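PA0821 (PDB 7DRG) probably acts as the immunity protein (antitoxin) that protects Pseudomonas aeruginosa against a putative VRR-NUC domain effector of its type VI secretion system. Local coordinates at residues L58-D63 with P95-M100; T74-E79 with L109-T114; F127-K132 with S144-S149. All blocks are in the same frame, centred on the assembly; numbering follows the deposited sequence.

Contact 1 of 3, residues L58-D63 with P95-M100; sequences LCQCFD and PLREMM
The guanidinium of R97 lies with one face on C59, whose CB sits over the centre of the group, 3.7 Å from R97 CZ, while D63 comes in at the edge. There R97 NH2 donates to D63 OD2 at 2.5 Å, a short salt bridge with an N-H...O angle of 170°. The oxygen is almost exactly in the guanidinium plane, whereas NH2 comes from above the carboxylate plane; the two planes are 37° apart. This is therefore a one-pronged grip: R97 NE stays 3.5 Å from D63 OD2. The amide of Q60 runs beside the end of R97 and points the same way, its plane strongly tilted against the guanidinium, without a hydrogen bond between them. The ring of F62 is approached obliquely by L96 CD2, which comes closest at F62 CB, 3.7 Å away.

Two helices meet here nearly antiparallel: the long helix 52-69 and the short helix 96-101, which starts just after P95 in the N-cap position. Their short axes come within 10.3 Å, and both helices lean on strand 109-114, where F62 stacks on Y113 while L96 reaches F111.

C59 sends its sulfur toward helix 96-101, among R97, L96 and M100. Its side chain is turned so that SG sits beside the backbone N (chi1 -72°) and points across to the second helix, touching R97 CG at 3.6 Å and the selenium of selenomethionine M100 (atom SE) at 3.8 Å. L96 CG closes in on the same sulfur at 3.9 Å. A bend at chi2 carries the selenium of M100 toward C59 SG, and R97, three residues earlier, runs on extended from CG to NE and so reaches D63.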
loop_
_atom_site.group_PDB
_atom_site.type_symbol
_atom_site.label_atom_id
_atom_site.label_comp_id
_atom_site.label_asym_id
_atom_site.label_seq_id
_atom_site.Cartn_x
_atom_site.Cartn_y
_atom_site.Cartn_z
ATOM N N LEU B 58 -19.365 -25.887 -20.657
ATOM C CA LEU B 58 -19.485 -24.837 -19.651
ATOM C C LEU B 58 -20.601 -25.152 -18.666
ATOM O O LEU B 58 -20.483 -24.878 -17.465
ATOM C CB LEU B 58 -19.746 -23.493 -20.335
ATOM C CG LEU B 58 -18.548 -22.868 -21.052
ATOM C CD1 LEU B 58 -19.006 -21.711 -21.942
ATOM C CD2 LEU B 58 -17.518 -22.372 -20.030
ATOM N N CYS B 59 -21.701 -25.726 -19.158
ATOM C CA CYS B 59 -22.786 -26.099 -18.266
ATOM C C CYS B 59 -22.384 -27.240 -17.350
ATOM O O CYS B 59 -22.836 -27.285 -16.200
ATOM C CB CYS B 59 -24.023 -26.477 -19.071
ATOM S SG CYS B 59 -24.791 -25.029 -19.819
ATOM N N GLN B 60 -21.558 -28.174 -17.843
ATOM C CA GLN B 60 -21.047 -29.227 -16.972
ATOM C C GLN B 60 -20.094 -28.655 -15.932
ATOM O O GLN B 60 -20.111 -29.080 -14.770
ATOM C CB GLN B 60 -20.374 -30.320 -17.809
ATOM C CG GLN B 60 -19.695 -31.430 -17.003
ATOM C CD GLN B 60 -20.642 -32.305 -16.195
ATOM O OE1 GLN B 60 -21.813 -32.476 -16.533
ATOM N NE2 GLN B 60 -20.120 -32.886 -15.119
ATOM N N CYS B 61 -19.287 -27.657 -16.319
ATOM C CA CYS B 61 -18.472 -26.947 -15.334
ATOM C C CYS B 61 -19.344 -26.344 -14.241
ATOM O O CYS B 61 -19.034 -26.460 -13.046
ATOM C CB CYS B 61 -17.648 -25.847 -16.000
ATOM S SG CYS B 61 -16.361 -26.390 -17.133
ATOM N N PHE B 62 -20.439 -25.684 -14.632
ATOM C CA PHE B 62 -21.293 -25.064 -13.629
ATOM C C PHE B 62 -21.955 -26.106 -12.737
ATOM O O PHE B 62 -22.099 -25.880 -11.529
ATOM C CB PHE B 62 -22.342 -24.166 -14.285
ATOM C CG PHE B 62 -23.155 -23.385 -13.291
ATOM C CD1 PHE B 62 -22.538 -22.460 -12.463
ATOM C CD2 PHE B 62 -24.520 -23.581 -13.169
ATOM C CE1 PHE B 62 -23.261 -21.740 -11.530
ATOM C CE2 PHE B 62 -25.252 -22.852 -12.233
ATOM C CZ PHE B 62 -24.617 -21.931 -11.420
ATOM N N ASP B 63 -22.371 -27.250 -13.300
ATOM C CA ASP B 63 -22.941 -28.307 -12.465
ATOM C C ASP B 63 -21.962 -28.725 -11.371
ATOM O O ASP B 63 -22.342 -28.886 -10.207
ATOM C CB ASP B 63 -23.306 -29.525 -13.315
ATOM C CG ASP B 63 -24.550 -29.322 -14.162
ATOM O OD1 ASP B 63 -25.344 -28.397 -13.883
ATOM O OD2 ASP B 63 -24.738 -30.128 -15.103
ATOM N N PRO B 95 -32.325 -22.632 -14.957
ATOM C CA PRO B 95 -31.092 -23.409 -15.116
ATOM C C PRO B 95 -30.231 -22.836 -16.228
ATOM O O PRO B 95 -30.735 -22.330 -17.234
ATOM C CB PRO B 95 -31.599 -24.811 -15.475
ATOM C CG PRO B 95 -32.934 -24.879 -14.834
ATOM C CD PRO B 95 -33.519 -23.492 -14.957
ATOM N N LEU B 96 -28.914 -22.916 -16.032
ATOM C CA LEU B 96 -27.992 -22.391 -17.033
ATOM C C LEU B 96 -28.224 -23.039 -18.394
ATOM O O LEU B 96 -28.203 -22.352 -19.419
ATOM C CB LEU B 96 -26.542 -22.579 -16.569
ATOM C CG LEU B 96 -25.467 -21.976 -17.469
ATOM C CD1 LEU B 96 -25.706 -20.480 -17.620
ATOM C CD2 LEU B 96 -24.082 -22.223 -16.884
ATOM N N ARG B 97 -28.487 -24.353 -18.427
ATOM C CA ARG B 97 -28.741 -25.019 -19.706
ATOM C C ARG B 97 -29.976 -24.462 -20.404
ATOM O O ARG B 97 -30.041 -24.450 -21.640
ATOM C CB ARG B 97 -28.901 -26.527 -19.497
ATOM C CG ARG B 97 -27.608 -27.231 -19.108
ATOM C CD ARG B 97 -27.841 -28.678 -18.670
ATOM N NE ARG B 97 -26.709 -29.183 -17.895
ATOM C CZ ARG B 97 -25.632 -29.733 -18.429
ATOM N NH1 ARG B 97 -25.543 -29.854 -19.744
ATOM N NH2 ARG B 97 -24.657 -30.156 -17.636
ATOM N N GLU B 98 -30.966 -24.005 -19.636
ATOM C CA GLU B 98 -32.167 -23.450 -20.246
ATOM C C GLU B 98 -31.889 -22.081 -20.851
ATOM O O GLU B 98 -32.385 -21.762 -21.936
ATOM C CB GLU B 98 -33.291 -23.381 -19.210
ATOM C CG GLU B 98 -34.653 -22.954 -19.758
ATOM C CD GLU B 98 -35.379 -24.044 -20.545
ATOM O OE1 GLU B 98 -35.052 -25.241 -20.402
ATOM O OE2 GLU B 98 -36.297 -23.688 -21.314
HETATM N N MSE B 99 -31.085 -21.264 -20.177
HETATM C CA MSE B 99 -30.752 -19.946 -20.700
HETATM C C MSE B 99 -29.856 -20.072 -21.931
HETATM O O MSE B 99 -30.027 -19.337 -22.907
HETATM C CB MSE B 99 -30.090 -19.094 -19.617
HETATM C CG MSE B 99 -31.071 -18.663 -18.543
HETATM SE SE MSE B 99 -30.235 -17.520 -17.204
HETATM C CE MSE B 99 -29.145 -18.874 -16.293
HETATM N N MSE B 100 -28.948 -21.033 -21.905
HETATM C CA MSE B 100 -28.064 -21.209 -23.076
HETATM C C MSE B 100 -28.882 -21.761 -24.250
HETATM O O MSE B 100 -28.548 -21.469 -25.385
HETATM C CB MSE B 100 -26.929 -22.175 -22.738
HETATM C CG MSE B 100 -26.113 -21.793 -21.545
HETATM SE SE MSE B 100 -24.232 -21.966 -22.016
HETATM C CE MSE B 100 -24.443 -20.498 -23.175
#

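Contact 2 of 3, residues T74-E79 with L109-T114; sequences TWLWRE and LSFCYT
Strand 75-77 runs antiparallel to strand 109-114, with their short axes as close as 4.6 Å. The pairing begins with a classic beta bulge: T74 and W75 both face T114, and T114 O takes both backbone N-H groups. The bond from T74 N to T114 O is 2.8 Å and lies in the carbonyl plane; the one from W75 N to T114 O is longer, 3.3 Å, and arrives from well above that plane. W75 and T114 form a hydrogen-bonded pair, as do W77 and C112, with the non-hydrogen-bonded pair L76 and Y113 in between.

One sheet face carries L76, F111 and Y113. L76 holds CG opposite its backbone N (chi1 171°), and chi2 (64°) then turns CD1 across the strand and over the middle of the Y113 ring, 3.6 Å from its centroid and only 5° off the ring normal, a well-centred CH-pi contact. The same methyl meets the F111 ring at its edge. R78 CD approaches the F111 ring obliquely, 3.9 Å from CE1, before the guanidinium turns off to the backbone carbonyls of Q83 and K85. Helix 96-101 covers this face, selenomethionine M99 lying on both L76 and Y113.

W75, W77, C112 and T114 occupy the reverse face. The T114 hydroxyl comes in at the edge of the W75 indole, nearest W75 CB, and W77 places its CB against that of C112.

Beyond the end of strand 75-77, the side chain of S110 takes over from the backbone. E79 N donates to S110 OG, and two waters gather at the same hydroxyl: one sits on S110 OG and gives a weak bond to W77 O, while the other, 2.7 Å from S110 OG, donates to E79 OE2 at 2.9 Å.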
loop_
_atom_site.group_PDB
_atom_site.type_symbol
_atom_site.label_atom_id
_atom_site.label_comp_id
_atom_site.label_asym_id
_atom_site.label_seq_id
_atom_site.Cartn_x
_atom_site.Cartn_y
_atom_site.Cartn_z
ATOM N N THR B 74 -26.152 -16.105 -4.516
ATOM C CA THR B 74 -27.222 -15.164 -4.205
ATOM C C THR B 74 -27.729 -14.376 -5.413
ATOM O O THR B 74 -28.909 -14.019 -5.449
ATOM C CB THR B 74 -26.755 -14.188 -3.123
ATOM O OG1 THR B 74 -25.487 -13.638 -3.495
ATOM C CG2 THR B 74 -26.634 -14.900 -1.787
ATOM N N TRP B 75 -26.876 -14.115 -6.406
ATOM C CA TRP B 75 -27.236 -13.241 -7.516
ATOM C C TRP B 75 -26.684 -13.764 -8.834
ATOM O O TRP B 75 -25.600 -14.352 -8.885
ATOM C CB TRP B 75 -26.715 -11.811 -7.300
ATOM C CG TRP B 75 -27.143 -11.227 -6.012
ATOM C CD1 TRP B 75 -26.387 -11.074 -4.885
ATOM C CD2 TRP B 75 -28.445 -10.719 -5.693
ATOM N NE1 TRP B 75 -27.136 -10.512 -3.888
ATOM C CE2 TRP B 75 -28.401 -10.274 -4.356
ATOM C CE3 TRP B 75 -29.642 -10.606 -6.404
ATOM C CZ2 TRP B 75 -29.506 -9.723 -3.716
ATOM C CZ3 TRP B 75 -30.739 -10.053 -5.768
ATOM C CH2 TRP B 75 -30.661 -9.616 -4.436
ATOM N N LEU B 76 -27.436 -13.517 -9.908
ATOM C CA LEU B 76 -26.968 -13.740 -11.270
ATOM C C LEU B 76 -27.001 -12.417 -12.025
ATOM O O LEU B 76 -28.075 -11.817 -12.189
ATOM C CB LEU B 76 -27.829 -14.784 -11.988
ATOM C CG LEU B 76 -27.517 -14.898 -13.479
ATOM C CD1 LEU B 76 -26.093 -15.384 -13.695
ATOM C CD2 LEU B 76 -28.521 -15.836 -14.138
ATOM N N TRP B 77 -25.834 -11.977 -12.492
ATOM C CA TRP B 77 -25.700 -10.777 -13.315
ATOM C C TRP B 77 -25.532 -11.179 -14.778
ATOM O O TRP B 77 -24.753 -12.086 -15.094
ATOM C CB TRP B 77 -24.500 -9.926 -12.864
ATOM C CG TRP B 77 -24.707 -9.139 -11.588
ATOM C CD1 TRP B 77 -24.260 -9.460 -10.328
ATOM C CD2 TRP B 77 -25.401 -7.888 -11.458
ATOM N NE1 TRP B 77 -24.645 -8.488 -9.432
ATOM C CE2 TRP B 77 -25.342 -7.514 -10.098
ATOM C CE3 TRP B 77 -26.067 -7.053 -12.358
ATOM C CZ2 TRP B 77 -25.924 -6.341 -9.622
ATOM C CZ3 TRP B 77 -26.649 -5.892 -11.882
ATOM C CH2 TRP B 77 -26.577 -5.550 -10.526
ATOM N N ARG B 78 -26.266 -10.509 -15.666
ATOM C CA ARG B 78 -26.162 -10.735 -17.100
ATOM C C ARG B 78 -26.126 -9.389 -17.808
ATOM O O ARG B 78 -26.900 -8.488 -17.472
ATOM C CB ARG B 78 -27.335 -11.574 -17.633
ATOM C CG ARG B 78 -27.383 -13.020 -17.120
ATOM C CD ARG B 78 -28.609 -13.741 -17.665
ATOM N NE ARG B 78 -29.810 -13.000 -17.319
ATOM C CZ ARG B 78 -30.952 -13.080 -17.985
ATOM N NH1 ARG B 78 -31.056 -13.888 -19.036
ATOM N NH2 ARG B 78 -31.990 -12.352 -17.594
ATOM N N GLU B 79 -25.233 -9.249 -18.786
ATOM C CA GLU B 79 -25.116 -7.984 -19.505
ATOM C C GLU B 79 -26.135 -7.936 -20.637
ATOM O O GLU B 79 -26.096 -8.770 -21.548
ATOM C CB GLU B 79 -23.704 -7.783 -20.049
ATOM C CG GLU B 79 -23.560 -6.496 -20.851
ATOM C CD GLU B 79 -22.116 -6.121 -21.126
ATOM O OE1 GLU B 79 -21.882 -4.979 -21.580
ATOM O OE2 GLU B 79 -21.221 -6.959 -20.885
ATOM N N LEU B 109 -22.269 -14.721 -24.559
ATOM C CA LEU B 109 -22.463 -15.373 -23.271
ATOM C C LEU B 109 -22.095 -14.400 -22.164
ATOM O O LEU B 109 -20.970 -13.897 -22.130
ATOM C CB LEU B 109 -21.604 -16.626 -23.150
ATOM C CG LEU B 109 -21.741 -17.673 -24.240
ATOM C CD1 LEU B 109 -21.144 -18.960 -23.734
ATOM C CD2 LEU B 109 -23.192 -17.828 -24.626
ATOM N N SER B 110 -23.032 -14.149 -21.250
ATOM C CA SER B 110 -22.766 -13.257 -20.120
ATOM C C SER B 110 -23.525 -13.808 -18.917
ATOM O O SER B 110 -24.750 -13.684 -18.847
ATOM C CB SER B 110 -23.183 -11.824 -20.435
ATOM O OG SER B 110 -22.918 -10.961 -19.339
ATOM N N PHE B 111 -22.796 -14.428 -17.987
ATOM C CA PHE B 111 -23.392 -15.017 -16.793
ATOM C C PHE B 111 -22.411 -14.853 -15.651
ATOM O O PHE B 111 -21.303 -15.397 -15.707
ATOM C CB PHE B 111 -23.707 -16.507 -16.984
ATOM C CG PHE B 111 -24.652 -16.793 -18.113
ATOM C CD1 PHE B 111 -26.022 -16.700 -17.927
ATOM C CD2 PHE B 111 -24.169 -17.172 -19.358
ATOM C CE1 PHE B 111 -26.893 -16.970 -18.963
ATOM C CE2 PHE B 111 -25.038 -17.436 -20.405
ATOM C CZ PHE B 111 -26.401 -17.335 -20.204
ATOM N N CYS B 112 -22.814 -14.132 -14.614
ATOM C CA CYS B 112 -21.956 -13.934 -13.449
ATOM C C CYS B 112 -22.748 -14.265 -12.192
ATOM O O CYS B 112 -23.607 -13.483 -11.774
ATOM C CB CYS B 112 -21.423 -12.507 -13.403
ATOM S SG CYS B 112 -20.289 -12.262 -12.035
ATOM N N TYR B 113 -22.460 -15.424 -11.598
ATOM C CA TYR B 113 -23.070 -15.838 -10.344
ATOM C C TYR B 113 -22.188 -15.376 -9.197
ATOM O O TYR B 113 -20.977 -15.634 -9.199
ATOM C CB TYR B 113 -23.219 -17.356 -10.275
ATOM C CG TYR B 113 -24.182 -17.962 -11.274
ATOM C CD1 TYR B 113 -23.753 -18.334 -12.544
ATOM C CD2 TYR B 113 -25.508 -18.186 -10.932
ATOM C CE1 TYR B 113 -24.636 -18.921 -13.455
ATOM C CE2 TYR B 113 -26.394 -18.777 -11.838
ATOM C CZ TYR B 113 -25.949 -19.126 -13.090
ATOM O OH TYR B 113 -26.823 -19.707 -13.979
ATOM N N THR B 114 -22.792 -14.704 -8.218
ATOM C CA THR B 114 -22.043 -14.188 -7.077
ATOM C C THR B 114 -22.717 -14.609 -5.778
ATOM O O THR B 114 -23.838 -15.118 -5.767
ATOM C CB THR B 114 -21.912 -12.659 -7.118
ATOM O OG1 THR B 114 -23.194 -12.056 -6.897
ATOM C CG2 THR B 114 -21.343 -12.184 -8.447
HETATM O O HOH W 1 -22.553 -10.537 -16.730
HETATM O O HOH W 2 -20.658 -9.711 -20.164
#

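Contact 3 of 3, residues F127-K132 with S144-S149; sequences FDIYGK and SVLEFS
F127 and L146 meet because each directs CG opposite its own backbone N (chi1 -170° and 171°), and L146 then turns at chi2 (62°) to bring CD1 over the phenylalanine ring. That methyl lies on one face of F127, offset toward the rim, 3.6 Å from CZ, in a CH-pi contact; it also touches I129 CG1 at 3.9 Å. F148 approaches the F127 ring obliquely through CB, 4.0 Å from CD2, while its own ring leads away to F162 and F169. F127 also meets F62 and F65, so aromatic rings cluster around F127, beneath helices 52-69 and 161-173, with I129 and L146 among them.

D128, Y130, V145 and E147 point to the other face. D128 OD2 and E147 OE2 are 4.8 Å apart, and a single water donates to both, 2.8 Å from each, which probably eases the repulsion between the two carboxylates. E147 OE1 is engaged by the hydroxyl of T43, on the next strand. At the far end the S144 hydroxyl stands in for a backbone carbonyl, accepting from K132 N at 2.9 Å. Within 127-132, K132 NZ bends round to Y130 OH, but the bond is weak.

Four backbone hydrogen bonds, two each for the D128-E147 and Y130-V145 pairs, join the strands. Helix 134-139 lies in the connection between them, and strands 109-114 and 34-46 flank the pair: two interior antiparallel strands of a mixed helix-and-sheet domain, within the family region of type VI immunity proteins for VRR-NUC effectors.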
loop_
_atom_site.group_PDB
_atom_site.type_symbol
_atom_site.label_atom_id
_atom_site.label_comp_id
_atom_site.label_asym_id
_atom_site.label_seq_id
_atom_site.Cartn_x
_atom_site.Cartn_y
_atom_site.Cartn_z
ATOM N N PHE B 127 -18.875 -17.602 -10.267
ATOM C CA PHE B 127 -18.778 -18.355 -11.516
ATOM C C PHE B 127 -19.183 -17.389 -12.616
ATOM O O PHE B 127 -20.342 -16.982 -12.676
ATOM C CB PHE B 127 -19.674 -19.596 -11.497
ATOM C CG PHE B 127 -19.443 -20.543 -12.646
ATOM C CD1 PHE B 127 -20.140 -20.395 -13.841
ATOM C CD2 PHE B 127 -18.555 -21.606 -12.525
ATOM C CE1 PHE B 127 -19.953 -21.280 -14.894
ATOM C CE2 PHE B 127 -18.375 -22.504 -13.588
ATOM C CZ PHE B 127 -19.056 -22.332 -14.761
ATOM N N ASP B 128 -18.232 -17.016 -13.471
ATOM C CA ASP B 128 -18.414 -15.908 -14.405
ATOM C C ASP B 128 -18.020 -16.363 -15.803
ATOM O O ASP B 128 -16.849 -16.672 -16.042
ATOM C CB ASP B 128 -17.560 -14.716 -13.955
ATOM C CG ASP B 128 -17.782 -13.460 -14.776
ATOM O OD1 ASP B 128 -18.443 -13.500 -15.831
ATOM O OD2 ASP B 128 -17.277 -12.405 -14.342
ATOM N N ILE B 129 -18.982 -16.376 -16.730
ATOM C CA ILE B 129 -18.733 -16.710 -18.128
ATOM C C ILE B 129 -18.817 -15.443 -18.958
ATOM O O ILE B 129 -19.803 -14.703 -18.870
ATOM C CB ILE B 129 -19.738 -17.741 -18.667
ATOM C CG1 ILE B 129 -19.634 -19.055 -17.899
ATOM C CG2 ILE B 129 -19.504 -17.969 -20.163
ATOM C CD1 ILE B 129 -20.831 -19.962 -18.161
ATOM N N TYR B 130 -17.797 -15.206 -19.777
ATOM C CA TYR B 130 -17.794 -14.102 -20.736
ATOM C C TYR B 130 -17.449 -14.707 -22.093
ATOM O O TYR B 130 -16.293 -15.055 -22.345
ATOM C CB TYR B 130 -16.808 -13.022 -20.305
ATOM C CG TYR B 130 -16.667 -11.863 -21.262
ATOM C CD1 TYR B 130 -17.512 -10.774 -21.181
ATOM C CD2 TYR B 130 -15.660 -11.849 -22.215
ATOM C CE1 TYR B 130 -17.378 -9.706 -22.043
ATOM C CE2 TYR B 130 -15.516 -10.789 -23.079
ATOM C CZ TYR B 130 -16.382 -9.724 -22.989
ATOM O OH TYR B 130 -16.252 -8.654 -23.846
ATOM N N GLY B 131 -18.453 -14.851 -22.963
ATOM C CA GLY B 131 -18.281 -15.615 -24.183
ATOM C C GLY B 131 -18.506 -14.817 -25.448
ATOM O O GLY B 131 -19.567 -14.210 -25.610
ATOM N N LYS B 132 -17.520 -14.806 -26.343
ATOM C CA LYS B 132 -17.600 -13.992 -27.553
ATOM C C LYS B 132 -18.606 -14.573 -28.540
ATOM O O LYS B 132 -18.789 -15.790 -28.629
ATOM C CB LYS B 132 -16.231 -13.887 -28.223
ATOM C CG LYS B 132 -15.117 -13.424 -27.284
ATOM C CD LYS B 132 -15.483 -12.106 -26.615
ATOM C CE LYS B 132 -15.457 -10.965 -27.610
ATOM N NZ LYS B 132 -15.875 -9.668 -26.991
ATOM N N SER B 144 -12.566 -16.058 -25.093
ATOM C CA SER B 144 -13.545 -15.979 -24.020
ATOM C C SER B 144 -12.881 -16.310 -22.681
ATOM O O SER B 144 -11.727 -16.744 -22.617
ATOM C CB SER B 144 -14.717 -16.922 -24.304
ATOM O OG SER B 144 -15.378 -16.545 -25.512
ATOM N N VAL B 145 -13.619 -16.084 -21.595
ATOM C CA VAL B 145 -13.059 -16.209 -20.250
ATOM C C VAL B 145 -14.063 -16.898 -19.341
ATOM O O VAL B 145 -15.246 -16.549 -19.336
ATOM C CB VAL B 145 -12.676 -14.837 -19.656
ATOM C CG1 VAL B 145 -12.235 -14.995 -18.202
ATOM C CG2 VAL B 145 -11.585 -14.165 -20.481
ATOM N N LEU B 146 -13.586 -17.865 -18.562
ATOM C CA LEU B 146 -14.313 -18.397 -17.416
ATOM C C LEU B 146 -13.509 -18.081 -16.168
ATOM O O LEU B 146 -12.327 -18.427 -16.093
ATOM C CB LEU B 146 -14.513 -19.914 -17.523
ATOM C CG LEU B 146 -15.063 -20.597 -16.268
ATOM C CD1 LEU B 146 -16.446 -20.070 -15.904
ATOM C CD2 LEU B 146 -15.126 -22.107 -16.456
ATOM N N GLU B 147 -14.146 -17.442 -15.190
ATOM C CA GLU B 147 -13.528 -17.194 -13.893
ATOM C C GLU B 147 -14.420 -17.766 -12.809
ATOM O O GLU B 147 -15.646 -17.655 -12.881
ATOM C CB GLU B 147 -13.320 -15.702 -13.615
ATOM C CG GLU B 147 -12.306 -15.018 -14.481
ATOM C CD GLU B 147 -11.795 -13.746 -13.831
ATOM O OE1 GLU B 147 -10.609 -13.717 -13.463
ATOM O OE2 GLU B 147 -12.587 -12.786 -13.665
ATOM N N PHE B 148 -13.809 -18.368 -11.796
ATOM C CA PHE B 148 -14.602 -18.939 -10.723
ATOM C C PHE B 148 -13.778 -18.915 -9.450
ATOM O O PHE B 148 -12.548 -18.861 -9.488
ATOM C CB PHE B 148 -15.067 -20.364 -11.063
ATOM C CG PHE B 148 -13.964 -21.373 -11.060
ATOM C CD1 PHE B 148 -13.062 -21.431 -12.103
ATOM C CD2 PHE B 148 -13.818 -22.251 -9.998
ATOM C CE1 PHE B 148 -12.028 -22.368 -12.093
ATOM C CE2 PHE B 148 -12.789 -23.188 -9.977
ATOM C CZ PHE B 148 -11.894 -23.240 -11.033
ATOM N N SER B 149 -14.462 -18.926 -8.312
ATOM C CA SER B 149 -13.722 -18.797 -7.070
ATOM C C SER B 149 -14.464 -19.460 -5.925
ATOM O O SER B 149 -15.686 -19.621 -5.954
ATOM C CB SER B 149 -13.464 -17.324 -6.728
ATOM O OG SER B 149 -14.665 -16.687 -6.315
HETATM O O HOH W 3 -15.103 -12.130 -12.611
#

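Overall arrangement
Contacts 2 and 3 belong to one run of antiparallel strands: strand 109-114 of contact 2 is the direct neighbour of strand 126-131 of contact 3, joined by backbone bonds such as F111 O to I129 N. Contact 1 is the helical layer on their L76, Y113 and F127 side, its centre about 12 Å from those of both others, which lie about 10 Å apart. Along the chain, contacts 1 and 2 interleave, each helix of contact 1 being followed in sequence by a strand of contact 2, whereas contact 3 comes later. Helix 96-101 touches both strand pairs, M100 packing on L109 and L96 on I129. Together they build one continuous portion of the probable immunity domain.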